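Local coordinates for protein calreticulin, putative (Trypanosoma cruzi, PDB 5HCF) that probably acts as a lectin-like chaperone of the calreticulin family, whose globular domain of legume-lectin fold binds carbohydrate and peptide, at residues K89-P92 against K98-G101; P92-E97 against G101-W106; V120-H125 against E174-L179; E12-S17 against T209-D214. All blocks are in the same frame, centred on the assembly; numbering follows the deposited sequence.

Contact 1: residues K89-P92 against K98-G101; sequences KLLP and KFHG
Leu91 and Phe99 carry the apolar half of this contact, in which the loop after strand 83-91 of the legume-lectin fold turns back over that strand's end. Leu91 CD2 touches Phe99 CE1 at 3.5 Å and meets the ring obliquely, the two side chains crossing at about a right angle. Phe99 reaches the strand because its CG is anti to the backbone N (chi1 175°). Two residues before Leu91, Lys89 points the same way and lays its CD 4.5 Å from CZ of Phe99, a looser approach at the edge of that ring.

Polar interactions surround this apolar core. The extended chain of Lys89 carries NZ to Asp214 of strand 208-217, with which it forms a salt bridge. Phe99 O accepts from Ser17 OG, and a bound acetic acid lies near Gly101. As in mammalian calreticulin, where the sugar site lies on this face of the lectin domain, the pocket is probably the lectin site. Within the loop, His100 ND1 donates to Lys98 O at 2.8 Å, the carbonyl oxygen lying in the imidazole plane. Lys89 NZ also lies 3.7 Å from Gly101 O, too far to count as a hydrogen bond.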
loop_
_atom_site.group_PDB
_atom_site.type_symbol
_atom_site.label_atom_id
_atom_site.label_comp_id
_atom_site.label_asym_id
_atom_site.label_seq_id
_atom_site.Cartn_x
_atom_site.Cartn_y
_atom_site.Cartn_z
ATOM N N LYS A 89 -0.926 -5.326 0.991
ATOM C CA LYS A 89 -0.567 -6.276 -0.057
ATOM C C LYS A 89 -1.772 -6.648 -0.912
ATOM O O LYS A 89 -2.892 -6.758 -0.411
ATOM C CB LYS A 89 0.038 -7.543 0.551
ATOM C CG LYS A 89 1.356 -7.332 1.292
ATOM C CD LYS A 89 1.852 -8.648 1.868
ATOM C CE LYS A 89 3.292 -8.556 2.316
ATOM N NZ LYS A 89 3.775 -9.856 2.854
ATOM N N LEU A 90 -1.531 -6.856 -2.203
ATOM C CA LEU A 90 -2.561 -7.363 -3.102
ATOM C C LEU A 90 -2.157 -8.765 -3.552
ATOM O O LEU A 90 -1.065 -8.959 -4.086
ATOM C CB LEU A 90 -2.754 -6.428 -4.300
ATOM C CG LEU A 90 -2.954 -4.945 -3.964
ATOM C CD1 LEU A 90 -3.107 -4.118 -5.227
ATOM C CD2 LEU A 90 -4.154 -4.754 -3.054
ATOM N N LEU A 91 -3.030 -9.743 -3.326
ATOM C CA LEU A 91 -2.649 -11.138 -3.499
ATOM C C LEU A 91 -3.588 -11.899 -4.420
ATOM O O LEU A 91 -4.797 -11.663 -4.415
ATOM C CB LEU A 91 -2.602 -11.846 -2.142
ATOM C CG LEU A 91 -1.950 -11.112 -0.967
ATOM C CD1 LEU A 91 -2.986 -10.407 -0.104
ATOM C CD2 LEU A 91 -1.125 -12.074 -0.125
ATOM N N PRO A 92 -3.023 -12.826 -5.214
ATOM C CA PRO A 92 -3.798 -13.819 -5.964
ATOM C C PRO A 92 -4.358 -14.872 -5.010
ATOM O O PRO A 92 -4.101 -14.773 -3.809
ATOM C CB PRO A 92 -2.769 -14.418 -6.926
ATOM C CG PRO A 92 -1.472 -14.248 -6.230
ATOM C CD PRO A 92 -1.576 -12.955 -5.461
ATOM N N LYS A 98 -4.159 -18.947 6.636
ATOM C CA LYS A 98 -2.734 -19.265 6.639
ATOM C C LYS A 98 -1.951 -18.109 6.043
ATOM O O LYS A 98 -0.807 -18.271 5.622
ATOM C CB LYS A 98 -2.426 -20.546 5.874
ATOM C CG LYS A 98 -3.111 -21.791 6.395
ATOM C CD LYS A 98 -2.844 -22.940 5.441
ATOM C CE LYS A 98 -3.563 -24.209 5.864
ATOM N NZ LYS A 98 -3.075 -25.370 5.052
ATOM N N PHE A 99 -2.577 -16.938 6.016
ATOM C CA PHE A 99 -1.955 -15.746 5.470
ATOM C C PHE A 99 -0.822 -15.274 6.371
ATOM O O PHE A 99 -1.015 -15.045 7.562
ATOM C CB PHE A 99 -2.995 -14.641 5.307
ATOM C CG PHE A 99 -2.424 -13.326 4.856
ATOM C CD1 PHE A 99 -1.495 -13.268 3.829
ATOM C CD2 PHE A 99 -2.824 -12.144 5.462
ATOM C CE1 PHE A 99 -0.976 -12.056 3.418
ATOM C CE2 PHE A 99 -2.309 -10.931 5.054
ATOM C CZ PHE A 99 -1.385 -10.886 4.030
ATOM N N HIS A 100 0.364 -15.130 5.796
ATOM C CA HIS A 100 1.510 -14.644 6.553
ATOM C C HIS A 100 2.544 -14.037 5.614
ATOM O O HIS A 100 2.327 -13.957 4.400
ATOM C CB HIS A 100 2.130 -15.769 7.385
ATOM C CG HIS A 100 2.730 -16.870 6.567
ATOM N ND1 HIS A 100 1.975 -17.705 5.770
ATOM C CD2 HIS A 100 4.016 -17.271 6.419
ATOM C CE1 HIS A 100 2.769 -18.571 5.167
ATOM N NE2 HIS A 100 4.012 -18.329 5.544
ATOM N N GLY A 101 3.665 -13.607 6.187
ATOM C CA GLY A 101 4.716 -12.939 5.439
ATOM C C GLY A 101 5.177 -13.642 4.176
ATOM O O GLY A 101 5.659 -12.994 3.251
#

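Contact 2: residues P92-E97 against G101-W106; sequences PSMDPE and GETKYW
Pro92 and Tyr105 face each other with CA atoms 6.5 Å apart, and Met94 and Thr103 follow at 7.6 Å, so the two arms of the loop between strands 83-91 and 107-114 run in opposite senses. Neither arm is regular strand, and what joins them is side-chain contact.

At the strand end the proline ring lies against the opposing backbone: CD of Pro92 sits 3.6 Å from Lys104 O, and also near Tyr105 CA and Trp106 N. Further out, Met94 bends around the methyl of Thr103. Its chain turns at chi3 (-72°), bringing both SD and CE of Met94 against Thr103 CG2, at 3.6 Å and 3.7 Å; the two side chains cross at about a right angle. CG2 is anti to the backbone N in Thr103, which leaves OG1 on another side of CB, where it accepts from the backbone N of His100. Met94 also packs on Phe99 and on His210 of strand 208-217. At the far end Asp95 makes an Asx turn: its OD1 takes Glu97 N at 3.0 Å from above the carboxylate plane.

The arms thus meet through the proline ring on backbone atoms and through sulfur and methyl groups, while Asp95 and Thr103 spend their oxygens on nearby backbone N-H groups; between these two segments the attraction is probably mainly dispersion and desolvation.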
loop_
_atom_site.group_PDB
_atom_site.type_symbol
_atom_site.label_atom_id
_atom_site.label_comp_id
_atom_site.label_asym_id
_atom_site.label_seq_id
_atom_site.Cartn_x
_atom_site.Cartn_y
_atom_site.Cartn_z
ATOM N N PRO A 92 -3.023 -12.826 -5.214
ATOM C CA PRO A 92 -3.798 -13.819 -5.964
ATOM C C PRO A 92 -4.358 -14.872 -5.010
ATOM O O PRO A 92 -4.101 -14.773 -3.809
ATOM C CB PRO A 92 -2.769 -14.418 -6.926
ATOM C CG PRO A 92 -1.472 -14.248 -6.230
ATOM C CD PRO A 92 -1.576 -12.955 -5.461
ATOM N N SER A 93 -5.113 -15.838 -5.529
ATOM C CA SER A 93 -5.802 -16.830 -4.702
ATOM C C SER A 93 -4.972 -17.341 -3.527
ATOM O O SER A 93 -3.883 -17.884 -3.711
ATOM C CB SER A 93 -6.241 -18.015 -5.558
ATOM O OG SER A 93 -7.037 -18.900 -4.795
ATOM N N MET A 94 -5.500 -17.157 -2.320
ATOM C CA MET A 94 -4.834 -17.626 -1.110
ATOM C C MET A 94 -5.834 -18.005 -0.020
ATOM O O MET A 94 -7.003 -17.643 -0.091
ATOM C CB MET A 94 -3.888 -16.554 -0.584
ATOM C CG MET A 94 -4.606 -15.285 -0.184
ATOM S SD MET A 94 -3.630 -14.276 0.935
ATOM C CE MET A 94 -3.731 -15.265 2.417
ATOM N N ASP A 95 -5.356 -18.705 1.003
ATOM C CA ASP A 95 -6.170 -19.016 2.174
ATOM C C ASP A 95 -5.892 -17.994 3.268
ATOM O O ASP A 95 -4.810 -17.993 3.853
ATOM C CB ASP A 95 -5.867 -20.433 2.678
ATOM C CG ASP A 95 -6.786 -20.876 3.814
ATOM O OD1 ASP A 95 -7.406 -20.016 4.479
ATOM O OD2 ASP A 95 -6.872 -22.101 4.055
ATOM N N PRO A 96 -6.877 -17.131 3.557
ATOM C CA PRO A 96 -6.738 -16.061 4.555
ATOM C C PRO A 96 -6.282 -16.525 5.944
ATOM O O PRO A 96 -5.617 -15.755 6.642
ATOM C CB PRO A 96 -8.152 -15.471 4.629
ATOM C CG PRO A 96 -8.755 -15.778 3.302
ATOM C CD PRO A 96 -8.197 -17.114 2.904
ATOM N N GLU A 97 -6.614 -17.755 6.331
ATOM C CA GLU A 97 -6.266 -18.262 7.660
ATOM C C GLU A 97 -4.803 -18.699 7.773
ATOM O O GLU A 97 -4.270 -18.811 8.881
ATOM C CB GLU A 97 -7.196 -19.411 8.058
ATOM C CG GLU A 97 -8.625 -18.962 8.312
ATOM C CD GLU A 97 -9.487 -20.049 8.917
ATOM O OE1 GLU A 97 -8.984 -21.179 9.107
ATOM O OE2 GLU A 97 -10.670 -19.770 9.205
ATOM N N GLY A 101 3.665 -13.607 6.187
ATOM C CA GLY A 101 4.716 -12.939 5.439
ATOM C C GLY A 101 5.177 -13.642 4.176
ATOM O O GLY A 101 5.659 -12.994 3.251
ATOM N N GLU A 102 5.021 -14.962 4.128
ATOM C CA GLU A 102 5.535 -15.756 3.013
ATOM C C GLU A 102 4.490 -15.983 1.920
ATOM O O GLU A 102 4.820 -16.424 0.821
ATOM C CB GLU A 102 6.051 -17.104 3.517
ATOM C CG GLU A 102 7.037 -17.006 4.666
ATOM C CD GLU A 102 8.429 -16.639 4.202
ATOM O OE1 GLU A 102 9.321 -17.516 4.236
ATOM O OE2 GLU A 102 8.628 -15.469 3.807
ATOM N N THR A 103 3.232 -15.707 2.235
ATOM C CA THR A 103 2.159 -15.803 1.251
ATOM C C THR A 103 2.495 -15.014 -0.010
ATOM O O THR A 103 2.907 -13.854 0.065
ATOM C CB THR A 103 0.824 -15.293 1.823
ATOM O OG1 THR A 103 0.623 -15.833 3.136
ATOM C CG2 THR A 103 -0.334 -15.687 0.918
ATOM N N LYS A 104 2.314 -15.643 -1.167
ATOM C CA LYS A 104 2.634 -15.001 -2.432
ATOM C C LYS A 104 1.721 -13.811 -2.700
ATOM O O LYS A 104 0.495 -13.949 -2.746
ATOM C CB LYS A 104 2.531 -15.994 -3.589
ATOM C CG LYS A 104 2.575 -15.332 -4.962
ATOM C CD LYS A 104 2.651 -16.349 -6.091
ATOM C CE LYS A 104 2.706 -15.656 -7.450
ATOM N NZ LYS A 104 2.843 -16.623 -8.581
ATOM N N TYR A 105 2.324 -12.639 -2.869
ATOM C CA TYR A 105 1.582 -11.445 -3.248
ATOM C C TYR A 105 2.021 -10.996 -4.634
ATOM O O TYR A 105 3.046 -11.449 -5.137
ATOM C CB TYR A 105 1.789 -10.323 -2.223
ATOM C CG TYR A 105 3.237 -9.924 -2.038
ATOM C CD1 TYR A 105 4.012 -10.501 -1.045
ATOM C CD2 TYR A 105 3.834 -8.985 -2.870
ATOM C CE1 TYR A 105 5.335 -10.152 -0.879
ATOM C CE2 TYR A 105 5.159 -8.630 -2.711
ATOM C CZ TYR A 105 5.902 -9.217 -1.713
ATOM O OH TYR A 105 7.222 -8.867 -1.548
ATOM N N TRP A 106 1.234 -10.126 -5.256
ATOM C CA TRP A 106 1.647 -9.481 -6.493
ATOM C C TRP A 106 2.252 -8.122 -6.178
ATOM O O TRP A 106 3.239 -7.716 -6.788
ATOM C CB TRP A 106 0.479 -9.311 -7.463
ATOM C CG TRP A 106 0.839 -8.483 -8.680
ATOM C CD1 TRP A 106 1.709 -8.826 -9.678
ATOM C CD2 TRP A 106 0.341 -7.180 -9.016
ATOM N NE1 TRP A 106 1.781 -7.818 -10.612
ATOM C CE2 TRP A 106 0.950 -6.798 -10.231
ATOM C CE3 TRP A 106 -0.562 -6.301 -8.410
ATOM C CZ2 TRP A 106 0.685 -5.574 -10.851
ATOM C CZ3 TRP A 106 -0.825 -5.085 -9.027
ATOM C CH2 TRP A 106 -0.203 -4.732 -10.233
#

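Contact 3: residues V120-H125 against E174-L179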
loop_
_atom_site.group_PDB
_atom_site.type_symbol
_atom_site.label_atom_id
_atom_site.label_comp_id
_atom_site.label_asym_id
_atom_site.label_seq_id
_atom_site.Cartn_x
_atom_site.Cartn_y
_atom_site.Cartn_z
ATOM N N VAL A 120 9.071 4.134 1.188
ATOM C CA VAL A 120 7.786 3.651 0.702
ATOM C C VAL A 120 8.015 2.413 -0.149
ATOM O O VAL A 120 8.716 2.466 -1.154
ATOM C CB VAL A 120 7.040 4.727 -0.115
ATOM C CG1 VAL A 120 5.699 4.197 -0.600
ATOM C CG2 VAL A 120 6.868 6.005 0.711
ATOM N N HIS A 121 7.416 1.297 0.250
ATOM C CA HIS A 121 7.578 0.057 -0.494
ATOM C C HIS A 121 6.724 0.058 -1.739
ATOM O O HIS A 121 5.526 0.337 -1.678
ATOM C CB HIS A 121 7.191 -1.156 0.353
ATOM C CG HIS A 121 8.184 -1.502 1.415
ATOM N ND1 HIS A 121 9.480 -1.865 1.130
ATOM C CD2 HIS A 121 8.059 -1.561 2.764
ATOM C CE1 HIS A 121 10.121 -2.122 2.259
ATOM N NE2 HIS A 121 9.280 -1.946 3.262
ATOM N N ILE A 122 7.346 -0.253 -2.869
ATOM C CA ILE A 122 6.595 -0.625 -4.055
ATOM C C ILE A 122 7.234 -1.886 -4.610
ATOM O O ILE A 122 8.133 -1.818 -5.448
ATOM C CB ILE A 122 6.580 0.474 -5.120
ATOM C CG1 ILE A 122 6.085 1.791 -4.524
ATOM C CG2 ILE A 122 5.696 0.049 -6.286
ATOM C CD1 ILE A 122 6.013 2.914 -5.520
ATOM N N ILE A 123 6.767 -3.034 -4.127
ATOM C CA ILE A 123 7.386 -4.312 -4.458
ATOM C C ILE A 123 6.480 -5.129 -5.371
ATOM O O ILE A 123 5.337 -5.438 -5.024
ATOM C CB ILE A 123 7.709 -5.128 -3.189
ATOM C CG1 ILE A 123 8.599 -4.317 -2.245
ATOM C CG2 ILE A 123 8.378 -6.443 -3.550
ATOM C CD1 ILE A 123 9.049 -5.078 -1.019
ATOM N N LEU A 124 6.998 -5.470 -6.545
ATOM C CA LEU A 124 6.228 -6.217 -7.525
ATOM C C LEU A 124 6.752 -7.635 -7.649
ATOM O O LEU A 124 7.954 -7.851 -7.807
ATOM C CB LEU A 124 6.277 -5.526 -8.887
ATOM C CG LEU A 124 5.486 -4.228 -9.053
ATOM C CD1 LEU A 124 5.947 -3.489 -10.304
ATOM C CD2 LEU A 124 3.990 -4.524 -9.115
ATOM N N HIS A 125 5.854 -8.608 -7.568
ATOM C CA HIS A 125 6.245 -9.976 -7.826
ATOM C C HIS A 125 6.222 -10.192 -9.327
ATOM O O HIS A 125 5.176 -10.091 -9.963
ATOM C CB HIS A 125 5.331 -10.981 -7.132
ATOM C CG HIS A 125 5.751 -12.398 -7.351
ATOM N ND1 HIS A 125 6.570 -13.077 -6.471
ATOM C CD2 HIS A 125 5.508 -13.256 -8.371
ATOM C CE1 HIS A 125 6.796 -14.292 -6.930
ATOM N NE2 HIS A 125 6.160 -14.429 -8.083
ATOM N N GLU A 174 12.584 0.451 -16.197
ATOM C CA GLU A 174 13.749 1.235 -15.809
ATOM C C GLU A 174 13.915 1.385 -14.288
ATOM O O GLU A 174 15.037 1.412 -13.785
ATOM C CB GLU A 174 13.676 2.612 -16.476
ATOM C CG GLU A 174 13.667 2.557 -18.015
ATOM C CD GLU A 174 13.528 3.929 -18.667
ATOM O OE1 GLU A 174 13.046 4.869 -18.002
ATOM O OE2 GLU A 174 13.901 4.073 -19.846
ATOM N N ASP A 175 12.809 1.475 -13.555
ATOM C CA ASP A 175 12.884 1.725 -12.109
ATOM C C ASP A 175 12.770 0.463 -11.249
ATOM O O ASP A 175 12.783 0.547 -10.018
ATOM C CB ASP A 175 11.804 2.722 -11.688
ATOM C CG ASP A 175 11.921 4.043 -12.411
ATOM O OD1 ASP A 175 12.964 4.281 -13.049
ATOM O OD2 ASP A 175 10.972 4.846 -12.346
ATOM N N TRP A 176 12.631 -0.694 -11.898
ATOM C CA TRP A 176 12.768 -1.993 -11.239
ATOM C C TRP A 176 13.764 -2.836 -12.025
ATOM O O TRP A 176 14.053 -2.532 -13.178
ATOM C CB TRP A 176 11.428 -2.732 -11.159
ATOM C CG TRP A 176 10.489 -2.254 -10.102
ATOM C CD1 TRP A 176 10.265 -2.833 -8.888
ATOM C CD2 TRP A 176 9.618 -1.118 -10.171
ATOM N NE1 TRP A 176 9.322 -2.120 -8.190
ATOM C CE2 TRP A 176 8.908 -1.062 -8.957
ATOM C CE3 TRP A 176 9.376 -0.138 -11.137
ATOM C CZ2 TRP A 176 7.972 -0.067 -8.683
ATOM C CZ3 TRP A 176 8.442 0.850 -10.863
ATOM C CH2 TRP A 176 7.755 0.877 -9.646
ATOM N N SER A 177 14.271 -3.903 -11.414
ATOM C CA SER A 177 15.073 -4.885 -12.144
ATOM C C SER A 177 14.192 -6.056 -12.558
ATOM O O SER A 177 14.146 -7.085 -11.882
ATOM C CB SER A 177 16.256 -5.379 -11.308
ATOM O OG SER A 177 17.071 -4.299 -10.895
ATOM N N LEU A 178 13.480 -5.882 -13.666
ATOM C CA LEU A 178 12.538 -6.885 -14.141
ATOM C C LEU A 178 13.104 -7.690 -15.292
ATOM O O LEU A 178 12.991 -8.915 -15.313
ATOM C CB LEU A 178 11.223 -6.231 -14.567
ATOM C CG LEU A 178 10.545 -5.385 -13.492
ATOM C CD1 LEU A 178 9.283 -4.708 -14.020
ATOM C CD2 LEU A 178 10.237 -6.253 -12.278
ATOM N N LEU A 179 13.723 -7.003 -16.246
ATOM C CA LEU A 179 14.175 -7.657 -17.469
ATOM C C LEU A 179 15.695 -7.744 -17.552
ATOM O O LEU A 179 16.412 -7.138 -16.748
ATOM C CB LEU A 179 13.620 -6.919 -18.687
ATOM C CG LEU A 179 12.093 -6.835 -18.773
ATOM C CD1 LEU A 179 11.668 -6.021 -19.976
ATOM C CD2 LEU A 179 11.464 -8.225 -18.820
#
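Trp176 drives its indole against Ile122 and Leu124, and nearly everything tight in this contact gathers round that ring. Its NE1 donates to Ile122 O at 3.0 Å, with an N-H...O angle of 152° and the oxygen close to the ring plane. This bond satisfies a buried indole N-H and fixes how far the ring may rotate. Next to it, Ile122 CG2 presses on CZ2 of Trp176 at 3.3 Å; CG2 is anti to the backbone N, on the same side of the residue as its carbonyl. Leu124 comes from another direction: its CD1 lies over one face, 4.2 Å from the centroid of the five-membered ring of Trp176 and 17° off the normal, a CH-pi contact.

Beyond the indole the fit slackens. The side chain of Leu178 approaches strand 117-126 no closer than 5.1 Å, while Ser177 and Glu174 are exposed.

Trp133 stacks on Trp176 and Tyr158 meets it edge-to-face. Strand 117-126 pairs with strand 129-132 through Leu124 and Arg131, and Val120 bonds Ile137 further along the chain; between these bonds the indole takes Ile122 O. The tryptophan leaving helix 172-175 is thereby pinned to the strand beside edge strand 129-132.

Contact 4: residues E12-S17 against T209-D214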
loop_
_atom_site.group_PDB
_atom_site.type_symbol
_atom_site.label_atom_id
_atom_site.label_comp_id
_atom_site.label_asym_id
_atom_site.label_seq_id
_atom_site.Cartn_x
_atom_site.Cartn_y
_atom_site.Cartn_z
ATOM N N GLU A 12 -15.844 -7.110 10.286
ATOM C CA GLU A 12 -16.318 -8.490 10.341
ATOM C C GLU A 12 -15.969 -9.284 9.085
ATOM O O GLU A 12 -15.718 -10.485 9.164
ATOM C CB GLU A 12 -17.831 -8.530 10.578
ATOM C CG GLU A 12 -18.243 -8.055 11.958
ATOM C CD GLU A 12 -17.506 -8.793 13.058
ATOM O OE1 GLU A 12 -17.382 -10.034 12.957
ATOM O OE2 GLU A 12 -17.036 -8.135 14.008
ATOM N N HIS A 13 -15.943 -8.615 7.934
ATOM C CA HIS A 13 -15.663 -9.289 6.664
ATOM C C HIS A 13 -14.165 -9.490 6.433
ATOM O O HIS A 13 -13.753 -10.073 5.429
ATOM C CB HIS A 13 -16.271 -8.508 5.494
ATOM C CG HIS A 13 -15.841 -7.076 5.431
ATOM N ND1 HIS A 13 -16.273 -6.127 6.332
ATOM C CD2 HIS A 13 -15.020 -6.429 4.569
ATOM C CE1 HIS A 13 -15.733 -4.960 6.034
ATOM N NE2 HIS A 13 -14.970 -5.115 4.967
ATOM N N TRP A 14 -13.352 -8.998 7.360
ATOM C CA TRP A 14 -11.913 -9.219 7.301
ATOM C C TRP A 14 -11.530 -10.413 8.170
ATOM O O TRP A 14 -11.920 -10.495 9.335
ATOM C CB TRP A 14 -11.149 -7.975 7.749
ATOM C CG TRP A 14 -11.009 -6.936 6.681
ATOM C CD1 TRP A 14 -11.988 -6.121 6.195
ATOM C CD2 TRP A 14 -9.817 -6.605 5.958
ATOM N NE1 TRP A 14 -11.481 -5.302 5.217
ATOM C CE2 TRP A 14 -10.149 -5.578 5.052
ATOM C CE3 TRP A 14 -8.502 -7.081 5.987
ATOM C CZ2 TRP A 14 -9.211 -5.012 4.186
ATOM C CZ3 TRP A 14 -7.572 -6.519 5.128
ATOM C CH2 TRP A 14 -7.932 -5.495 4.240
ATOM N N THR A 15 -10.769 -11.340 7.600
ATOM C CA THR A 15 -10.378 -12.544 8.323
ATOM C C THR A 15 -8.944 -12.472 8.828
ATOM O O THR A 15 -8.019 -12.206 8.063
ATOM C CB THR A 15 -10.524 -13.799 7.451
ATOM O OG1 THR A 15 -11.840 -13.840 6.887
ATOM C CG2 THR A 15 -10.293 -15.041 8.282
ATOM N N THR A 16 -8.769 -12.727 10.120
ATOM C CA THR A 16 -7.455 -12.693 10.745
ATOM C C THR A 16 -6.818 -14.076 10.699
ATOM O O THR A 16 -7.456 -15.071 11.031
ATOM C CB THR A 16 -7.541 -12.211 12.206
ATOM O OG1 THR A 16 -8.320 -11.009 12.271
ATOM C CG2 THR A 16 -6.149 -11.945 12.762
ATOM N N SER A 17 -5.554 -14.132 10.296
ATOM C CA SER A 17 -4.877 -15.402 10.058
ATOM C C SER A 17 -4.757 -16.281 11.301
ATOM O O SER A 17 -4.832 -15.797 12.427
ATOM C CB SER A 17 -3.488 -15.146 9.482
ATOM O OG SER A 17 -2.728 -16.341 9.453
ATOM N N THR A 209 -7.135 -11.393 -5.862
ATOM C CA THR A 209 -8.281 -11.967 -5.176
ATOM C C THR A 209 -8.449 -11.463 -3.737
ATOM O O THR A 209 -9.558 -11.459 -3.207
ATOM C CB THR A 209 -8.180 -13.499 -5.166
ATOM O OG1 THR A 209 -9.456 -14.065 -4.856
ATOM C CG2 THR A 209 -7.160 -13.955 -4.143
ATOM N N HIS A 210 -7.359 -11.042 -3.104
ATOM C CA HIS A 210 -7.430 -10.521 -1.740
ATOM C C HIS A 210 -6.601 -9.257 -1.545
ATOM O O HIS A 210 -5.623 -9.024 -2.255
ATOM C CB HIS A 210 -6.956 -11.571 -0.730
ATOM C CG HIS A 210 -7.839 -12.777 -0.637
ATOM N ND1 HIS A 210 -7.502 -13.986 -1.198
ATOM C CD2 HIS A 210 -9.030 -12.960 -0.019
ATOM C CE1 HIS A 210 -8.458 -14.867 -0.944
ATOM N NE2 HIS A 210 -9.393 -14.270 -0.234
ATOM N N VAL A 211 -7.006 -8.442 -0.576
ATOM C CA VAL A 211 -6.126 -7.428 -0.014
ATOM C C VAL A 211 -5.797 -7.861 1.409
ATOM O O VAL A 211 -6.671 -8.331 2.138
ATOM C CB VAL A 211 -6.759 -6.023 -0.018
ATOM C CG1 VAL A 211 -8.004 -5.996 0.850
ATOM C CG2 VAL A 211 -5.760 -4.996 0.468
ATOM N N GLY A 212 -4.542 -7.709 1.809
ATOM C CA GLY A 212 -4.141 -8.096 3.147
ATOM C C GLY A 212 -3.237 -7.088 3.815
ATOM O O GLY A 212 -2.464 -6.392 3.156
ATOM N N ILE A 213 -3.336 -7.012 5.137
ATOM C CA ILE A 213 -2.422 -6.207 5.927
ATOM C C ILE A 213 -1.530 -7.127 6.736
ATOM O O ILE A 213 -1.981 -7.805 7.657
ATOM C CB ILE A 213 -3.160 -5.232 6.862
ATOM C CG1 ILE A 213 -3.763 -4.083 6.053
ATOM C CG2 ILE A 213 -2.212 -4.674 7.901
ATOM C CD1 ILE A 213 -4.810 -3.281 6.796
ATOM N N ASP A 214 -0.259 -7.149 6.364
ATOM C CA ASP A 214 0.729 -8.007 6.996
ATOM C C ASP A 214 1.899 -7.138 7.436
ATOM O O ASP A 214 2.811 -6.864 6.652
ATOM C CB ASP A 214 1.183 -9.099 6.025
ATOM C CG ASP A 214 2.472 -9.766 6.454
ATOM O OD1 ASP A 214 2.663 -9.975 7.671
ATOM O OD2 ASP A 214 3.309 -10.053 5.569
#
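Trp14 sets its CG anti to the carbonyl carbon (chi1 -81°), and with chi2 at 72° the six-membered half of the indole swings toward Val211; in turn Val211 places CG1 between its backbone N and carbonyl carbon (chi1 63°), where that methyl meets the ring. Val211 CG1 touches Trp14 CH2 at 3.4 Å and lies 3.7 Å from CZ2. The approach is oblique, and the two side chains cross at about a right angle.

The same end of the ring continues along the strand backbone. Trp14 CZ3 stands 3.6 Å from Val211 O and 4.3 Å from Gly212 CA, and Ile213 N lies at its edge, near the ring plane. Where the indole passes Gly212 the strand bears no side chain, and Ile213 buries some surface against it further on.

The indole spans strand 50-62, which runs between strands 15-16 and 208-217, and rests on Leu54 and Thr56. Ile227 of strand 223-230, in the facing sheet, also touches Trp14, which puts the ring in the core of the lectin sandwich. At the other end of the indole, CD1 of Trp14 lies 3.3 Å above the imidazole plane of the preceding His13, toward the rim of that ring. Glu6 OE1 accepts from Trp14 NE1 and also bonds His13 NE2.

The pyrrole end is therefore held by one hydrogen bond to Glu6, and the benzo end packs on the Val211 methyl and on strand backbone. The shared carboxylate satisfies the buried indole N-H, and its charge probably polarises both rings, while van der Waals contact with strand 208-217 probably helps to place the benzo end.

How the contacts relate
From the N terminus, residues 12-17 open contact 4, which closes only at 209-214 and so encloses the other three. Within that span contacts 1 and 2 interleave: 89-92, 92-97, 98-101 and 101-106 follow in turn, each contact closing across the other in one loop between strands 83-91 and 107-114. Contact 3 comes later, in series, closing the chain from 120-125 to 174-179. The backbone pair Leu90 with Trp106 joins contacts 1 and 2, Leu91 with Thr209 ties them to strand 208-217 and contact 4, and Trp106 with His125 leads on to contact 3. Contacts 3 and 4, with centres about 24 Å apart, do not touch, yet both reach the same seven-stranded sheet.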